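Local coordinates for esterase (uncultured bacterium FLS12, PDB 4RGY), which hydrolyses ester bonds as a low-temperature-active alkaline esterase, with a fold of the alpha/beta-hydrolase clan, at residues F47-L52 against V77-H82; R83-D88 against L125-Y130; M89-Q94 against Q174-G179. All blocks are in the same frame, centred on the assembly; numbering follows the deposited sequence.

Contact 1: F47-L52 against V77-H82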
ATOM      1  N   PHE A  47      -4.793  12.682 -16.191  1.00 12.22           N
ATOM      2  CA  PHE A  47      -5.616  12.512 -15.001  1.00 12.60           C
ATOM      3  C   PHE A  47      -6.711  11.533 -15.375  1.00 13.37           C
ATOM      4  O   PHE A  47      -7.486  11.790 -16.298  1.00 12.94           O
ATOM      5  CB  PHE A  47      -6.176  13.860 -14.539  1.00 12.95           C
ATOM      6  CG  PHE A  47      -5.108  14.790 -14.034  1.00 12.42           C
ATOM      7  CD1 PHE A  47      -4.352  15.559 -14.913  1.00 15.43           C
ATOM      8  CD2 PHE A  47      -4.824  14.857 -12.674  1.00 13.84           C
ATOM      9  CE1 PHE A  47      -3.337  16.397 -14.435  1.00 15.31           C
ATOM     10  CE2 PHE A  47      -3.824  15.688 -12.192  1.00 14.94           C
ATOM     11  CZ  PHE A  47      -3.075  16.456 -13.070  1.00 15.53           C
ATOM     12  N   LEU A  48      -6.755  10.404 -14.674  1.00 11.86           N
ATOM     13  CA  LEU A  48      -7.574   9.261 -15.077  1.00 10.95           C
ATOM     14  C   LEU A  48      -8.575   8.975 -13.971  1.00 12.00           C
ATOM     15  O   LEU A  48      -8.213   8.546 -12.869  1.00 12.01           O
ATOM     16  CB  LEU A  48      -6.674   8.055 -15.360  1.00 11.17           C
ATOM     17  CG  LEU A  48      -7.320   6.784 -15.919  1.00 11.85           C
ATOM     18  CD1 LEU A  48      -8.090   7.042 -17.216  1.00 13.08           C
ATOM     19  CD2 LEU A  48      -6.254   5.720 -16.146  1.00 11.89           C
ATOM     20  N   LEU A  49      -9.839   9.270 -14.273  1.00 11.60           N
ATOM     21  CA  LEU A  49     -10.895   9.358 -13.269  1.00 11.82           C
ATOM     22  C   LEU A  49     -11.742   8.094 -13.150  1.00  9.65           C
ATOM     23  O   LEU A  49     -12.087   7.457 -14.153  1.00 12.36           O
ATOM     24  CB  LEU A  49     -11.780  10.552 -13.576  1.00 12.35           C
ATOM     25  CG  LEU A  49     -11.008  11.850 -13.831  1.00 11.45           C
ATOM     26  CD1 LEU A  49     -11.984  12.991 -14.089  1.00 12.23           C
ATOM     27  CD2 LEU A  49     -10.060  12.166 -12.683  1.00 12.84           C
ATOM     28  N   HIS A  50     -12.082   7.741 -11.914  1.00 11.12           N
ATOM     29  CA  HIS A  50     -12.849   6.518 -11.647  1.00 12.34           C
ATOM     30  C   HIS A  50     -14.352   6.688 -11.820  1.00 11.39           C
ATOM     31  O   HIS A  50     -14.860   7.796 -11.976  1.00 12.25           O
ATOM     32  CB  HIS A  50     -12.535   5.954 -10.253  1.00 12.03           C
ATOM     33  CG  HIS A  50     -12.991   6.814  -9.106  1.00 11.27           C
ATOM     34  ND1 HIS A  50     -14.324   7.030  -8.808  1.00 11.29           N
ATOM     35  CD2 HIS A  50     -12.285   7.498  -8.174  1.00 12.86           C
ATOM     36  CE1 HIS A  50     -14.413   7.803  -7.737  1.00 11.79           C
ATOM     37  NE2 HIS A  50     -13.189   8.106  -7.338  1.00 12.98           N
ATOM     38  N   GLY A  51     -15.066   5.565 -11.784  1.00 11.98           N
ATOM     39  CA  GLY A  51     -16.509   5.587 -11.939  1.00 11.46           C
ATOM     40  C   GLY A  51     -17.294   5.569 -10.636  1.00 12.11           C
ATOM     41  O   GLY A  51     -16.735   5.769  -9.540  1.00 12.32           O
ATOM     42  N   LEU A  52     -18.610   5.389 -10.751  1.00 13.37           N
ATOM     43  CA  LEU A  52     -19.482   5.421  -9.582  1.00 13.27           C
ATOM     44  C   LEU A  52     -19.296   4.172  -8.734  1.00 13.97           C
ATOM     45  O   LEU A  52     -19.486   3.067  -9.220  1.00 15.55           O
ATOM     46  CB  LEU A  52     -20.948   5.577 -10.012  1.00 13.65           C
ATOM     47  CG  LEU A  52     -22.005   5.533  -8.906  1.00 15.12           C
ATOM     48  CD1 LEU A  52     -21.798   6.680  -7.935  1.00 15.14           C
ATOM     49  CD2 LEU A  52     -23.410   5.563  -9.511  1.00 18.15           C
ATOM     50  N   VAL A  77      -2.273  10.069 -13.168  1.00 11.29           N
ATOM     51  CA  VAL A  77      -2.708  10.393 -11.812  1.00 11.65           C
ATOM     52  C   VAL A  77      -4.142   9.927 -11.641  1.00 11.19           C
ATOM     53  O   VAL A  77      -5.025  10.365 -12.376  1.00 12.03           O
ATOM     54  CB  VAL A  77      -2.615  11.916 -11.534  1.00 11.43           C
ATOM     55  CG1 VAL A  77      -3.212  12.267 -10.166  1.00 13.46           C
ATOM     56  CG2 VAL A  77      -1.158  12.387 -11.613  1.00 13.69           C
ATOM     57  N   MET A  78      -4.369   9.051 -10.665  1.00 12.03           N
ATOM     58  CA  MET A  78      -5.657   8.414 -10.436  1.00 11.27           C
ATOM     59  C   MET A  78      -6.129   8.732  -9.020  1.00 12.48           C
ATOM     60  O   MET A  78      -5.725   8.087  -8.054  1.00 12.26           O
ATOM     61  CB  MET A  78      -5.524   6.901 -10.639  1.00 11.59           C
ATOM     62  CG  MET A  78      -5.344   6.522 -12.109  1.00 12.32           C
ATOM     63  SD  MET A  78      -4.474   4.967 -12.391  1.00 12.73           S
ATOM     64  CE  MET A  78      -2.787   5.407 -11.945  1.00 13.73           C
ATOM     65  N   PRO A  79      -6.997   9.736  -8.895  1.00 11.80           N
ATOM     66  CA  PRO A  79      -7.446  10.157  -7.566  1.00 12.59           C
ATOM     67  C   PRO A  79      -8.794   9.560  -7.185  1.00 11.20           C
ATOM     68  O   PRO A  79      -9.362   8.814  -7.983  1.00 12.19           O
ATOM     69  CB  PRO A  79      -7.616  11.642  -7.749  1.00 14.54           C
ATOM     70  CG  PRO A  79      -8.101  11.789  -9.171  1.00 14.48           C
ATOM     71  CD  PRO A  79      -7.433  10.672  -9.948  1.00 13.36           C
ATOM     72  N   ALA A  80      -9.258   9.863  -5.974  1.00 12.25           N
ATOM     73  CA  ALA A  80     -10.532   9.366  -5.455  1.00 12.50           C
ATOM     74  C   ALA A  80     -11.471  10.523  -5.166  1.00 12.37           C
ATOM     75  O   ALA A  80     -11.058  11.530  -4.575  1.00 14.55           O
ATOM     76  CB  ALA A  80     -10.294   8.561  -4.190  1.00 13.67           C
ATOM     77  N   VAL A  81     -12.736  10.391  -5.565  1.00 12.41           N
ATOM     78  CA  VAL A  81     -13.727  11.423  -5.261  1.00 13.55           C
ATOM     79  C   VAL A  81     -15.012  10.877  -4.648  1.00 12.32           C
ATOM     80  O   VAL A  81     -16.041  11.571  -4.636  1.00 12.68           O
ATOM     81  CB  VAL A  81     -14.093  12.277  -6.492  1.00 12.67           C
ATOM     82  CG1 VAL A  81     -12.841  12.933  -7.060  1.00 13.87           C
ATOM     83  CG2 VAL A  81     -14.798  11.423  -7.553  1.00 12.53           C
ATOM     84  N   HIS A  82     -14.957   9.643  -4.154  1.00 13.23           N
ATOM     85  CA  HIS A  82     -16.118   9.027  -3.511  1.00 12.86           C
ATOM     86  C   HIS A  82     -17.331   9.052  -4.449  1.00 11.88           C
ATOM     87  O   HIS A  82     -17.153   8.899  -5.658  1.00 13.13           O
ATOM     88  CB  HIS A  82     -16.352   9.679  -2.150  1.00 14.44           C
ATOM     89  CG  HIS A  82     -15.121   9.670  -1.303  1.00 15.97           C
ATOM     90  ND1 HIS A  82     -14.677  10.776  -0.611  1.00 19.27           N
ATOM     91  CD2 HIS A  82     -14.202   8.698  -1.087  1.00 17.93           C
ATOM     92  CE1 HIS A  82     -13.553  10.477   0.013  1.00 18.78           C
ATOM     93  NE2 HIS A  82     -13.242   9.222  -0.261  1.00 18.91           N
TER
HETATM   94  O   HOH W   1      -8.940   7.262 -10.470  1.00 12.46           O
HETATM   95  O   HOH W   2     -11.035   9.958 -10.042  1.00 13.22           O
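L48 N donates to V77 O (2.9 Å), fixing strands 45-49 and 75-79 as parallel neighbours in the central sheet of an alpha/beta-hydrolase fold; the axes of 47-49 and 77-79 cross at -35°. F47 and V77 lie side by side on one sheet face, F47 CD2 3.9 Å from V77 CB, while L48 CB packs on M78 CG. Beyond L48 and M78 the backbones diverge, and two waters bridge them: one joins L48 O to P79 O, the other links H50 N to the same P79 O.

H50 then spans the two segments. Its CG sits between the backbone N and the carbonyl carbon (chi1 67°), which carries the imidazole across to 80-82. The ring bonds at both nitrogens: ND1 gives its proton to G51 O, leaving NE2 to accept from V81 N at 2.9 Å, with that donor 16° out of the ring plane. Replacing H50 by alanine removes the ring, and V81 N and G51 O would probably both lose the partner it provides. P79 O and A80 CA line the ring edge, and V81 CG2 comes within 3.6 Å of H50 CE1.

Contact 2: R83-D88 against L125-Y130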
ATOM      1  N   ARG A  83     -18.546   9.229  -3.935  1.00 13.37           N
ATOM      2  CA  ARG A  83     -19.733   9.187  -4.787  1.00 14.60           C
ATOM      3  C   ARG A  83     -20.234  10.603  -5.072  1.00 16.72           C
ATOM      4  O   ARG A  83     -21.411  10.913  -4.889  1.00 19.28           O
ATOM      5  CB  ARG A  83     -20.830   8.324  -4.153  1.00 15.26           C
ATOM      6  CG  ARG A  83     -20.452   6.851  -3.983  1.00 15.71           C
ATOM      7  CD  ARG A  83     -21.541   6.079  -3.237  1.00 14.85           C
ATOM      8  NE  ARG A  83     -22.821   6.176  -3.938  1.00 13.69           N
ATOM      9  CZ  ARG A  83     -23.252   5.291  -4.835  1.00 14.43           C
ATOM     10  NH1 ARG A  83     -22.526   4.214  -5.123  1.00 15.69           N
ATOM     11  NH2 ARG A  83     -24.424   5.475  -5.433  1.00 16.95           N
ATOM     12  N   SER A  84     -19.333  11.456  -5.550  1.00 14.70           N
ATOM     13  CA  SER A  84     -19.604  12.891  -5.644  1.00 13.65           C
ATOM     14  C   SER A  84     -19.942  13.412  -7.033  1.00 12.30           C
ATOM     15  O   SER A  84     -20.332  14.566  -7.173  1.00 12.31           O
ATOM     16  CB  SER A  84     -18.373  13.647  -5.192  1.00 13.52           C
ATOM     17  OG  SER A  84     -17.309  13.433  -6.100  1.00 13.56           O
ATOM     18  N   PHE A  85     -19.778  12.587  -8.057  1.00 12.64           N
ATOM     19  CA  PHE A  85     -19.925  13.072  -9.421  1.00 11.57           C
ATOM     20  C   PHE A  85     -19.042  14.300  -9.706  1.00 11.32           C
ATOM     21  O   PHE A  85     -19.399  15.143 -10.522  1.00 12.89           O
ATOM     22  CB  PHE A  85     -21.408  13.335  -9.771  1.00 13.48           C
ATOM     23  CG  PHE A  85     -22.044  12.208 -10.517  1.00 14.33           C
ATOM     24  CD1 PHE A  85     -22.529  11.094  -9.840  1.00 13.92           C
ATOM     25  CD2 PHE A  85     -22.115  12.233 -11.901  1.00 15.55           C
ATOM     26  CE1 PHE A  85     -23.083  10.037 -10.532  1.00 18.06           C
ATOM     27  CE2 PHE A  85     -22.678  11.178 -12.602  1.00 17.77           C
ATOM     28  CZ  PHE A  85     -23.166  10.084 -11.913  1.00 18.68           C
ATOM     29  N   TYR A  86     -17.876  14.380  -9.063  1.00 11.03           N
ATOM     30  CA  TYR A  86     -16.922  15.453  -9.379  1.00 11.28           C
ATOM     31  C   TYR A  86     -17.581  16.823  -9.207  1.00 12.37           C
ATOM     32  O   TYR A  86     -17.348  17.749  -9.981  1.00 13.57           O
ATOM     33  CB  TYR A  86     -16.344  15.244 -10.801  1.00 12.83           C
ATOM     34  CG  TYR A  86     -15.650  13.900 -10.882  1.00 11.37           C
ATOM     35  CD1 TYR A  86     -14.315  13.759 -10.531  1.00 11.77           C
ATOM     36  CD2 TYR A  86     -16.350  12.755 -11.256  1.00 12.62           C
ATOM     37  CE1 TYR A  86     -13.685  12.526 -10.558  1.00 11.76           C
ATOM     38  CE2 TYR A  86     -15.727  11.512 -11.291  1.00 12.08           C
ATOM     39  CZ  TYR A  86     -14.394  11.407 -10.936  1.00 11.69           C
ATOM     40  OH  TYR A  86     -13.758  10.191 -10.927  1.00 12.29           O
ATOM     41  N   THR A  87     -18.392  16.939  -8.159  1.00 10.50           N
ATOM     42  CA  THR A  87     -19.213  18.123  -7.923  1.00 11.23           C
ATOM     43  C   THR A  87     -18.936  18.735  -6.544  1.00 11.55           C
ATOM     44  O   THR A  87     -18.672  18.007  -5.579  1.00 13.72           O
ATOM     45  CB  THR A  87     -20.707  17.739  -8.035  1.00 11.52           C
ATOM     46  OG1 THR A  87     -20.953  17.201  -9.340  1.00 11.95           O
ATOM     47  CG2 THR A  87     -21.637  18.937  -7.816  1.00 11.98           C
ATOM     48  N   ASP A  88     -18.963  20.063  -6.457  1.00 11.71           N
ATOM     49  CA  ASP A  88     -19.003  20.715  -5.154  1.00 12.49           C
ATOM     50  C   ASP A  88     -20.413  20.504  -4.631  1.00 12.34           C
ATOM     51  O   ASP A  88     -21.365  21.184  -5.026  1.00 13.05           O
ATOM     52  CB  ASP A  88     -18.647  22.198  -5.257  1.00 13.36           C
ATOM     53  CG  ASP A  88     -17.155  22.431  -5.396  1.00 13.43           C
ATOM     54  OD1 ASP A  88     -16.367  21.483  -5.170  1.00 13.52           O
ATOM     55  OD2 ASP A  88     -16.743  23.570  -5.708  1.00 16.00           O
ATOM     56  N   LEU A 125     -14.159   6.907 -16.901  1.00 11.99           N
ATOM     57  CA  LEU A 125     -15.321   6.086 -17.216  1.00 14.41           C
ATOM     58  C   LEU A 125     -16.505   6.478 -16.333  1.00 12.74           C
ATOM     59  O   LEU A 125     -16.310   6.988 -15.223  1.00 12.45           O
ATOM     60  CB  LEU A 125     -15.000   4.585 -17.136  1.00 13.73           C
ATOM     61  CG  LEU A 125     -14.838   3.834 -15.797  1.00 13.89           C
ATOM     62  CD1 LEU A 125     -13.898   4.541 -14.826  1.00 13.37           C
ATOM     63  CD2 LEU A 125     -16.183   3.510 -15.129  1.00 13.81           C
ATOM     64  N   SER A 126     -17.719   6.253 -16.836  1.00 13.83           N
ATOM     65  CA  SER A 126     -18.969   6.686 -16.198  1.00 14.17           C
ATOM     66  C   SER A 126     -19.015   8.118 -15.726  1.00 13.86           C
ATOM     67  O   SER A 126     -18.975   9.118 -16.475  1.00 13.76           O
ATOM     68  CB  SER A 126     -19.225   5.905 -14.905  1.00 22.56           C
ATOM     69  OG  SER A 126     -19.196   4.504 -15.103  1.00 31.14           O
ATOM     70  N   MET A 127     -19.172   8.133 -14.414  1.00 14.07           N
ATOM     71  CA  MET A 127     -19.124   9.273 -13.556  1.00 12.64           C
ATOM     72  C   MET A 127     -17.879  10.079 -13.850  1.00 11.67           C
ATOM     73  O   MET A 127     -17.939  11.298 -13.868  1.00 12.58           O
ATOM     74  CB  MET A 127     -19.114   8.770 -12.113  1.00 14.71           C
ATOM     75  CG  MET A 127     -19.280   9.872 -11.099  1.00 13.59           C
ATOM     76  SD  MET A 127     -19.276   9.330  -9.376  1.00 13.11           S
ATOM     77  CE  MET A 127     -17.527   9.106  -9.102  1.00 12.68           C
ATOM     78  N   GLY A 128     -16.758   9.386 -14.068  1.00 11.40           N
ATOM     79  CA  GLY A 128     -15.502  10.034 -14.400  1.00 12.79           C
ATOM     80  C   GLY A 128     -15.415  10.520 -15.834  1.00 13.52           C
ATOM     81  O   GLY A 128     -14.599  11.392 -16.145  1.00 12.67           O
ATOM     82  N   GLY A 129     -16.229   9.945 -16.718  1.00 13.74           N
ATOM     83  CA  GLY A 129     -16.348  10.467 -18.071  1.00 13.42           C
ATOM     84  C   GLY A 129     -17.093  11.795 -18.042  1.00 12.89           C
ATOM     85  O   GLY A 129     -16.720  12.753 -18.733  1.00 12.75           O
ATOM     86  N   TYR A 130     -18.144  11.862 -17.233  1.00 11.38           N
ATOM     87  CA  TYR A 130     -18.817  13.128 -16.951  1.00 12.65           C
ATOM     88  C   TYR A 130     -17.805  14.126 -16.365  1.00 11.98           C
ATOM     89  O   TYR A 130     -17.697  15.280 -16.794  1.00 13.25           O
ATOM     90  CB  TYR A 130     -19.974  12.898 -15.964  1.00 13.68           C
ATOM     91  CG  TYR A 130     -20.516  14.188 -15.393  1.00 11.97           C
ATOM     92  CD1 TYR A 130     -21.461  14.929 -16.093  1.00 12.61           C
ATOM     93  CD2 TYR A 130     -20.082  14.672 -14.162  1.00 13.32           C
ATOM     94  CE1 TYR A 130     -21.948  16.123 -15.596  1.00 13.03           C
ATOM     95  CE2 TYR A 130     -20.557  15.868 -13.655  1.00 13.03           C
ATOM     96  CZ  TYR A 130     -21.499  16.585 -14.369  1.00 12.36           C
ATOM     97  OH  TYR A 130     -21.969  17.768 -13.862  1.00 13.34           O
TER
HETATM   98  O   HOH W   3     -21.333  18.831 -11.410  1.00 13.57           O
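M127 lies across one face of the F85 ring, its CG 3.6 Å from the ring centroid and only 7° off the normal, a CH-pi contact. M127 opens the helix that follows S126, on a sequence and turn consistent with the nucleophile elbow of alpha/beta hydrolases; S126 is the probable nucleophile, and its OG has a weak hydrogen bond to H245 NE2. With CG anti to the backbone N (chi1 -171°), the methionine chain runs out from the helix under the ring, and a bend at chi3 turns its methyl group aside. SD is thus oblique to the F85 ring, 4.2 Å from the centroid, in a Met-aromatic contact, while CE reaches Y86 CE2 at 3.7 Å.

F85 also meets Y130, one turn along the helix. The edge of F85 is directed at the face of Y130 in an offset edge-to-face pair, with the planes at 62° and the centroids 5.8 Å apart. I177 of helix 170-178 also touches F85.

Y86 approaches the start of the helix from another side. Its CE2 is 3.4 Å from G128 CA, where a side chain on G128 would come close to Y86 OH. That hydroxyl is hydrogen-bonded to H50 O.

Polar links complete the loop side. S84 OG accepts from Y86 N in an ST turn and also bonds to V81 O. F85 N is buried without a partner, facing M127 SD instead. T87 OG1 donates to F85 O from above the carbonyl plane. Y130 OH bonds to H189 O, and one water donates to both T87 OG1 and Y130 OH, each at 2.7 Å.

Contact 3: M89-Q94 against Q174-G179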
ATOM      1  N   MET A  89     -20.548  19.518  -3.754  1.00 13.26           N
ATOM      2  CA  MET A  89     -21.849  18.998  -3.373  1.00 13.61           C
ATOM      3  C   MET A  89     -22.701  20.002  -2.615  1.00 16.45           C
ATOM      4  O   MET A  89     -22.200  20.760  -1.786  1.00 15.94           O
ATOM      5  CB  MET A  89     -21.657  17.736  -2.536  1.00 15.23           C
ATOM      6  CG  MET A  89     -21.015  16.597  -3.327  1.00 15.87           C
ATOM      7  SD  MET A  89     -20.687  15.125  -2.330  1.00 16.83           S
ATOM      8  CE  MET A  89     -22.354  14.566  -2.022  1.00 19.91           C
ATOM      9  N   ALA A  90     -23.996  20.003  -2.915  1.00 15.93           N
ATOM     10  CA  ALA A  90     -24.957  20.821  -2.185  1.00 15.19           C
ATOM     11  C   ALA A  90     -24.987  20.404  -0.712  1.00 16.24           C
ATOM     12  O   ALA A  90     -25.085  21.252   0.189  1.00 17.65           O
ATOM     13  CB  ALA A  90     -26.336  20.678  -2.798  1.00 16.24           C
ATOM     14  N   HIS A  91     -24.906  19.096  -0.485  1.00 15.79           N
ATOM     15  CA  HIS A  91     -24.803  18.529   0.854  1.00 16.65           C
ATOM     16  C   HIS A  91     -23.640  17.556   0.881  1.00 16.20           C
ATOM     17  O   HIS A  91     -23.809  16.346   0.675  1.00 18.84           O
ATOM     18  CB  HIS A  91     -26.091  17.797   1.230  1.00 17.29           C
ATOM     19  CG  HIS A  91     -27.302  18.674   1.244  1.00 18.71           C
ATOM     20  ND1 HIS A  91     -27.668  19.409   2.349  1.00 22.50           N
ATOM     21  CD2 HIS A  91     -28.234  18.930   0.294  1.00 20.71           C
ATOM     22  CE1 HIS A  91     -28.774  20.082   2.081  1.00 22.99           C
ATOM     23  NE2 HIS A  91     -29.137  19.809   0.841  1.00 24.60           N
ATOM     24  N   GLY A  92     -22.444  18.081   1.099  1.00 14.38           N
ATOM     25  CA  GLY A  92     -21.265  17.245   1.097  1.00 15.48           C
ATOM     26  C   GLY A  92     -20.017  18.079   0.946  1.00 16.47           C
ATOM     27  O   GLY A  92     -19.989  19.260   1.307  1.00 21.56           O
ATOM     28  N   LEU A  93     -18.970  17.461   0.420  1.00 15.26           N
ATOM     29  CA  LEU A  93     -17.687  18.130   0.330  1.00 14.78           C
ATOM     30  C   LEU A  93     -17.457  18.710  -1.054  1.00 13.96           C
ATOM     31  O   LEU A  93     -18.188  18.413  -2.017  1.00 13.83           O
ATOM     32  CB  LEU A  93     -16.557  17.168   0.691  1.00 13.89           C
ATOM     33  CG  LEU A  93     -16.723  16.482   2.053  1.00 13.97           C
ATOM     34  CD1 LEU A  93     -15.579  15.495   2.322  1.00 14.45           C
ATOM     35  CD2 LEU A  93     -16.809  17.515   3.165  1.00 17.29           C
ATOM     36  N   GLN A  94     -16.416  19.523  -1.151  1.00 14.00           N
ATOM     37  CA  GLN A  94     -16.151  20.292  -2.357  1.00 15.02           C
ATOM     38  C   GLN A  94     -15.287  19.527  -3.349  1.00 14.43           C
ATOM     39  O   GLN A  94     -14.137  19.885  -3.600  1.00 12.90           O
ATOM     40  CB  GLN A  94     -15.506  21.629  -1.981  1.00 16.88           C
ATOM     41  CG  GLN A  94     -16.401  22.504  -1.106  1.00 18.73           C
ATOM     42  CD  GLN A  94     -17.581  23.093  -1.859  1.00 24.63           C
ATOM     43  OE1 GLN A  94     -18.675  22.519  -1.883  1.00 26.15           O
ATOM     44  NE2 GLN A  94     -17.367  24.250  -2.474  1.00 30.95           N
ATOM     45  N   GLN A 174     -28.785  12.136  -5.403  1.00 17.06           N
ATOM     46  CA  GLN A 174     -28.663  13.142  -6.451  1.00 18.10           C
ATOM     47  C   GLN A 174     -28.910  14.543  -5.888  1.00 17.48           C
ATOM     48  O   GLN A 174     -28.235  15.503  -6.268  1.00 15.42           O
ATOM     49  CB  GLN A 174     -29.607  12.826  -7.615  1.00 19.44           C
ATOM     50  CG  GLN A 174     -29.230  11.548  -8.371  1.00 22.66           C
ATOM     51  CD  GLN A 174     -27.845  11.625  -8.986  1.00 24.51           C
ATOM     52  OE1 GLN A 174     -26.940  10.854  -8.636  1.00 29.10           O
ATOM     53  NE2 GLN A 174     -27.666  12.556  -9.911  1.00 24.33           N
ATOM     54  N   ARG A 175     -29.858  14.657  -4.959  1.00 17.02           N
ATOM     55  CA  ARG A 175     -30.096  15.930  -4.286  1.00 19.39           C
ATOM     56  C   ARG A 175     -28.918  16.354  -3.412  1.00 17.05           C
ATOM     57  O   ARG A 175     -28.567  17.533  -3.372  1.00 17.92           O
ATOM     58  CB  ARG A 175     -31.395  15.894  -3.478  1.00 19.34           C
ATOM     59  CG  ARG A 175     -32.624  15.779  -4.365  1.00 21.85           C
ATOM     60  CD  ARG A 175     -33.908  16.071  -3.604  1.00 27.79           C
ATOM     61  NE  ARG A 175     -35.041  16.141  -4.523  1.00 31.32           N
ATOM     62  CZ  ARG A 175     -36.047  15.275  -4.541  1.00 34.02           C
ATOM     63  NH1 ARG A 175     -36.086  14.278  -3.669  1.00 36.16           N
ATOM     64  NH2 ARG A 175     -37.028  15.418  -5.421  1.00 36.80           N
ATOM     65  N   ASN A 176     -28.281  15.399  -2.746  1.00 16.20           N
ATOM     66  CA  ASN A 176     -27.078  15.713  -1.975  1.00 16.56           C
ATOM     67  C   ASN A 176     -25.964  16.236  -2.871  1.00 14.92           C
ATOM     68  O   ASN A 176     -25.229  17.153  -2.502  1.00 16.24           O
ATOM     69  CB  ASN A 176     -26.571  14.489  -1.220  1.00 17.24           C
ATOM     70  CG  ASN A 176     -27.543  14.008  -0.163  1.00 18.25           C
ATOM     71  OD1 ASN A 176     -28.423  14.744   0.275  1.00 20.33           O
ATOM     72  ND2 ASN A 176     -27.381  12.754   0.249  1.00 21.35           N
ATOM     73  N   ILE A 177     -25.844  15.652  -4.055  1.00 14.07           N
ATOM     74  CA  ILE A 177     -24.824  16.082  -5.001  1.00 14.12           C
ATOM     75  C   ILE A 177     -25.163  17.432  -5.630  1.00 13.95           C
ATOM     76  O   ILE A 177     -24.373  18.379  -5.555  1.00 15.19           O
ATOM     77  CB  ILE A 177     -24.627  15.039  -6.116  1.00 14.82           C
ATOM     78  CG1 ILE A 177     -24.068  13.737  -5.530  1.00 15.17           C
ATOM     79  CG2 ILE A 177     -23.694  15.589  -7.193  1.00 15.50           C
ATOM     80  CD1 ILE A 177     -24.196  12.553  -6.459  1.00 16.29           C
ATOM     81  N   PHE A 178     -26.357  17.533  -6.212  1.00 14.57           N
ATOM     82  CA  PHE A 178     -26.696  18.654  -7.085  1.00 16.35           C
ATOM     83  C   PHE A 178     -27.613  19.708  -6.495  1.00 17.58           C
ATOM     84  O   PHE A 178     -27.757  20.783  -7.079  1.00 19.55           O
ATOM     85  CB  PHE A 178     -27.328  18.139  -8.382  1.00 15.77           C
ATOM     86  CG  PHE A 178     -26.391  17.334  -9.227  1.00 15.13           C
ATOM     87  CD1 PHE A 178     -25.312  17.945  -9.848  1.00 16.06           C
ATOM     88  CD2 PHE A 178     -26.587  15.970  -9.408  1.00 15.94           C
ATOM     89  CE1 PHE A 178     -24.435  17.220 -10.628  1.00 16.18           C
ATOM     90  CE2 PHE A 178     -25.714  15.232 -10.185  1.00 16.00           C
ATOM     91  CZ  PHE A 178     -24.635  15.865 -10.802  1.00 15.59           C
ATOM     92  N   GLY A 179     -28.241  19.407  -5.362  1.00 16.85           N
ATOM     93  CA  GLY A 179     -29.201  20.329  -4.770  1.00 19.02           C
ATOM     94  C   GLY A 179     -30.573  20.246  -5.407  1.00 18.39           C
ATOM     95  O   GLY A 179     -31.188  19.180  -5.435  1.00 20.32           O
TER
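Two backbone hydrogen bonds join A90 and H91 to the last turn of helix 170-178. H91 N donates to N176 O at 2.8 Å, with 168° at the hydrogen. A90 N reaches I177 O at 3.1 Å, but approaches from 55° above that carbonyl plane. The same I177 O receives a CA-H...O contact from M89 CA. Carbonyls near the C-terminal end of a helix lack the later NH groups that would close further turns, and here the loop supplies donors to two of them.

Apolar contacts flank these bonds. M89 bends at chi3, bringing its methyl CE to I177 CG1 at 4.0 Å, and its CB rests by N176 O. A90 CB is pressed against G179, 3.4 Å from G179 N and slightly tighter than usual against G179 CA. G179 has left helical geometry with positive phi; a CB there would sit tight against A90 CB and be jammed against the preceding carbonyl O.

The polar side chains look to another subunit. H91 holds its CG anti to the carbonyl carbon (chi1 -61°), which sets the ring edge toward R175 O and N176 CA, with R175 O in the ring plane. Its ND1 bonds to N176 OD1 of the second subunit; reciprocally, N176 OD1 takes a bond from H91 ND1 of that subunit, and the two H91 rings stack. The C-terminal turn of helix 170-178 thus has two of its carbonyls bonded by the backbone of a loop distant in sequence, beside a reciprocal subunit interface.

From the N terminus, strand 45-49 leads through the short helices 58-62 and 65-68 to strand 75-79, and contact 1 closes that excursion within the sheet. The chain continues without a break into the loop 83-94, whose first half makes contact 2 and whose second half makes contact 3. These two cross: 83-88, 89-94, 125-130 and 174-179 follow in that order, with helix 95-110 and strand 120-125 before the probable nucleophile elbow. Contact 1 precedes both in series. Its centre is about 8 Å from that of contact 2, and the centres of contacts 2 and 3 are about 12 Å apart. The loop after strand 75-79 thus meets first the start of helix 127-138, then helix 170-178 beside the neighbouring subunit.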